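Local structure of transcription termination factor FttA (Pyrococcus horikoshii, 3AF6) at residues Ile313-Val316 against Ile317-Ile321; Ile156-Ile159 against Leu160-Ser164. The protein probably terminates transcription as a zinc-dependent ribonuclease of the metallo-beta-lactamase superfamily that cleaves RNA emerging from RNA polymerase. All coordinates share one frame; numbering follows the deposited sequence.

Contact 1 of 2, residues Ile313-Val316 against Ile317-Ile321; sequences IKEV and IKHTI
Val316 and Thr320 meet where helix 310-319 ends and the chain leads on to a weakly bonded strand, 320-322, at the edge of a sheet of the metallo-beta-lactamase domain. Upstream, Ile317 N bonds to Ile313 O at 3.2 Å, and Lys318 N bonds to Lys314 O, as in a regular alpha helix. At the end the acceptors are shared. Val316 O takes His319 N at 3.0 Å and Thr320 OG1 at 2.5 Å. The two donors come from opposite faces of the carbonyl plane. With chi1 at -52°, the hydroxyl of Thr320 sits beside its own backbone N and turns back to the helix. Glu315 O also has two donors from His319: a weak bond from the backbone N and a straighter one from ND1. Phe269 and Phe170 meet the same ring, and Arg167 NH1 makes weak bonds to Lys318 O and Thr320 O. The Glu315 carboxylate lies alongside the imidazole, with planes 66° apart. Its OE2 makes a weak salt bridge to Lys318 NZ, at 3.5 Å. His319 ND1 reaches Glu315 O at 3.0 Å, with the oxygen near the ring plane.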
# COMPACT_ATOMS: atom_id res chain seq x y z
N ILE A 313 3.89 -13.77 6.82
CA ILE A 313 3.77 -12.83 5.73
C ILE A 313 3.25 -13.59 4.51
O ILE A 313 2.50 -13.05 3.71
CB ILE A 313 5.13 -12.21 5.42
CG1 ILE A 313 5.62 -11.43 6.64
CG2 ILE A 313 5.03 -11.31 4.19
CD1 ILE A 313 6.89 -10.65 6.41
N LYS A 314 3.64 -14.86 4.40
CA LYS A 314 3.19 -15.71 3.31
C LYS A 314 1.68 -15.86 3.43
O LYS A 314 0.98 -15.97 2.42
CB LYS A 314 3.85 -17.09 3.40
CG LYS A 314 3.50 -18.08 2.28
CD LYS A 314 3.76 -19.51 2.75
CE LYS A 314 3.74 -20.54 1.61
NZ LYS A 314 4.99 -20.50 0.78
N GLU A 315 1.19 -15.85 4.66
CA GLU A 315 -0.24 -15.96 4.91
C GLU A 315 -0.98 -14.69 4.46
O GLU A 315 -2.06 -14.76 3.89
CB GLU A 315 -0.51 -16.23 6.39
CG GLU A 315 -0.24 -17.67 6.80
CD GLU A 315 -1.06 -18.65 5.98
OE1 GLU A 315 -2.28 -18.45 5.89
OE2 GLU A 315 -0.48 -19.61 5.42
N VAL A 316 -0.37 -13.53 4.74
CA VAL A 316 -0.95 -12.25 4.35
C VAL A 316 -1.22 -12.31 2.86
O VAL A 316 -2.33 -12.01 2.40
CB VAL A 316 0.04 -11.09 4.62
CG1 VAL A 316 -0.45 -9.81 3.94
CG2 VAL A 316 0.19 -10.88 6.11
N ILE A 317 -0.20 -12.71 2.12
CA ILE A 317 -0.30 -12.82 0.67
C ILE A 317 -1.45 -13.73 0.28
O ILE A 317 -2.31 -13.36 -0.52
CB ILE A 317 1.00 -13.38 0.07
CG1 ILE A 317 2.12 -12.35 0.23
CG2 ILE A 317 0.80 -13.73 -1.39
CD1 ILE A 317 3.48 -12.89 -0.14
N LYS A 318 -1.46 -14.93 0.85
CA LYS A 318 -2.49 -15.90 0.54
C LYS A 318 -3.90 -15.46 0.88
O LYS A 318 -4.86 -16.02 0.36
CB LYS A 318 -2.15 -17.22 1.24
CG LYS A 318 -0.90 -17.91 0.65
CD LYS A 318 -0.44 -19.08 1.48
CE LYS A 318 -1.50 -20.16 1.54
NZ LYS A 318 -1.09 -21.30 2.42
N HIS A 319 -4.03 -14.45 1.74
CA HIS A 319 -5.34 -13.95 2.15
C HIS A 319 -5.74 -12.61 1.53
O HIS A 319 -6.88 -12.15 1.70
CB HIS A 319 -5.41 -13.82 3.68
CG HIS A 319 -5.64 -15.11 4.40
ND1 HIS A 319 -4.65 -16.05 4.57
CD2 HIS A 319 -6.75 -15.61 4.99
CE1 HIS A 319 -5.13 -17.07 5.25
NE2 HIS A 319 -6.41 -16.83 5.52
N THR A 320 -4.81 -11.97 0.83
CA THR A 320 -5.08 -10.68 0.22
C THR A 320 -5.87 -10.72 -1.09
O THR A 320 -5.55 -11.49 -1.99
CB THR A 320 -3.77 -9.95 -0.05
OG1 THR A 320 -3.01 -9.92 1.16
CG2 THR A 320 -4.03 -8.52 -0.54
N ILE A 321 -6.90 -9.90 -1.18
CA ILE A 321 -7.69 -9.82 -2.41
C ILE A 321 -7.53 -8.39 -2.90
O ILE A 321 -8.10 -7.46 -2.33
CB ILE A 321 -9.18 -10.13 -2.13
CG1 ILE A 321 -9.33 -11.58 -1.70
CG2 ILE A 321 -10.02 -9.83 -3.36
CD1 ILE A 321 -10.77 -12.00 -1.45

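Contact 2 of 2, residues Ile156-Ile159 against Leu160-Ser164; sequences IRQI and LQTES
Residues Ile156-Ile159 and Leu160-Ser164 form the last turns of helix 151-161 and the turn that follows. Leu160 N bonds to Ile156 O at 2.8 Å, and Gln161 N bonds to Arg157 O at 3.1 Å. Thr162 N continues the series to Gln158 O at 3.0 Å. Thr162 is also the first residue to leave helical backbone angles, so the helical ladder is lost here. Ile159 O and Glu163 N lie near each other, but their angle is too poor for a bond.

The Thr162 side chain adds to the final backbone bond. OG1 donates to Gln158 O at 2.6 Å, so this carbonyl accepts two hydrogens from one residue. The backbone and hydroxyl donors approach from opposite faces of its plane. A chi1 of 60° places OG1 between the backbone N and the carbonyl carbon of Thr162, back over the last turn. On the apolar side, Ile156 CG2 meets Leu160 CD2 at 4.2 Å. Both residues, with Ile159, pack on Ile317 of helix 310-319. Ile156 and Leu160 also touch Arg285 of helix 282-301. Glu163 runs beside Ile159 in the same direction. Its CG lies 4.1 Å from Ile159 CG2, while its CB and CG rest against the Ile159 carbonyl oxygen. The methylene CG of Gln161 similarly lies against Arg157 O. Arg157 itself points away from Leu160-Ser164, and its NH2 makes a salt bridge with Glu114.

Glu163 occupies the N-cap position of helix 164-178. The whole is a tight helix-to-helix junction in the part of the chain assigned to the archaeal CPSF-KH region: one helix ends with a threonine bonded back to the carbonyl four residues earlier, and the next begins almost at once.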
# COMPACT_ATOMS: atom_id res chain seq x y z
N ILE A 156 5.69 -13.38 -4.71
CA ILE A 156 4.25 -13.43 -4.56
C ILE A 156 3.66 -14.32 -5.65
O ILE A 156 2.87 -15.23 -5.37
CB ILE A 156 3.64 -12.01 -4.66
CG1 ILE A 156 4.14 -11.15 -3.49
CG2 ILE A 156 2.13 -12.09 -4.67
CD1 ILE A 156 3.65 -9.73 -3.52
N ARG A 157 4.05 -14.06 -6.89
CA ARG A 157 3.56 -14.84 -8.02
C ARG A 157 3.84 -16.32 -7.79
O ARG A 157 3.02 -17.18 -8.09
CB ARG A 157 4.24 -14.36 -9.31
CG ARG A 157 3.63 -14.92 -10.58
CD ARG A 157 3.55 -13.85 -11.67
NE ARG A 157 4.86 -13.35 -12.08
CZ ARG A 157 5.06 -12.33 -12.90
NH1 ARG A 157 4.02 -11.68 -13.41
NH2 ARG A 157 6.29 -11.95 -13.22
N GLN A 158 5.02 -16.61 -7.24
CA GLN A 158 5.44 -17.97 -6.95
C GLN A 158 4.50 -18.61 -5.93
O GLN A 158 4.05 -19.74 -6.09
CB GLN A 158 6.87 -17.96 -6.40
CG GLN A 158 7.47 -19.33 -6.13
CD GLN A 158 7.91 -20.05 -7.40
OE1 GLN A 158 7.11 -20.30 -8.29
NE2 GLN A 158 9.20 -20.36 -7.47
N ILE A 159 4.20 -17.86 -4.87
CA ILE A 159 3.33 -18.34 -3.80
C ILE A 159 1.90 -18.56 -4.27
O ILE A 159 1.26 -19.54 -3.90
CB ILE A 159 3.32 -17.34 -2.62
CG1 ILE A 159 4.72 -17.27 -2.00
CG2 ILE A 159 2.30 -17.77 -1.58
CD1 ILE A 159 4.89 -16.19 -0.98
N LEU A 160 1.41 -17.65 -5.11
CA LEU A 160 0.06 -17.76 -5.63
C LEU A 160 -0.15 -18.94 -6.57
O LEU A 160 -1.20 -19.58 -6.53
CB LEU A 160 -0.34 -16.46 -6.33
CG LEU A 160 -1.23 -15.49 -5.53
CD1 LEU A 160 -0.74 -15.37 -4.10
CD2 LEU A 160 -1.23 -14.14 -6.23
N GLN A 161 0.83 -19.23 -7.42
CA GLN A 161 0.70 -20.34 -8.36
C GLN A 161 0.99 -21.71 -7.74
O GLN A 161 0.41 -22.71 -8.15
CB GLN A 161 1.59 -20.12 -9.59
CG GLN A 161 3.07 -19.92 -9.30
CD GLN A 161 3.93 -19.84 -10.56
OE1 GLN A 161 5.12 -19.49 -10.51
NE2 GLN A 161 3.33 -20.17 -11.71
N THR A 162 1.87 -21.74 -6.74
CA THR A 162 2.20 -23.01 -6.09
C THR A 162 1.31 -23.25 -4.88
O THR A 162 1.62 -24.08 -4.03
CB THR A 162 3.68 -23.04 -5.63
OG1 THR A 162 3.91 -21.98 -4.70
CG2 THR A 162 4.62 -22.88 -6.82
N GLU A 163 0.21 -22.52 -4.82
CA GLU A 163 -0.74 -22.64 -3.71
C GLU A 163 -2.16 -22.55 -4.23
O GLU A 163 -3.09 -22.34 -3.46
CB GLU A 163 -0.51 -21.52 -2.69
CG GLU A 163 0.76 -21.61 -1.85
CD GLU A 163 0.58 -22.49 -0.62
OE1 GLU A 163 1.32 -22.28 0.37
OE2 GLU A 163 -0.29 -23.38 -0.65
N SER A 164 -2.32 -22.70 -5.54
CA SER A 164 -3.62 -22.63 -6.19
C SER A 164 -4.71 -23.35 -5.40
O SER A 164 -5.83 -22.86 -5.29
CB SER A 164 -3.55 -23.21 -7.60
OG SER A 164 -3.21 -24.58 -7.58

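Contact 2 comes first along the chain, and contact 1 follows about 150 residues later. Their centres are about 10 Å apart, on the same side of the chain's centre. Each lies at the C-terminal end of its helix, 151-161 or 310-319, and the two helices pack together. Ile317 CG2 touches Leu160 CD1 at 3.5 Å, and Ile317 CD1 touches Ile159 CD1 at 3.7 Å. A weak salt bridge joins Lys318 NZ to Glu163 OE1 at 3.3 Å. The pair forms part of the interface between the region assigned as archaeal CPSF-KH and the metallo-beta-lactamase part. It is an apolar patch of Ile317, Ile159 and Leu160, with the Lys318-Glu163 ion pair beside it, away from the two zinc ions.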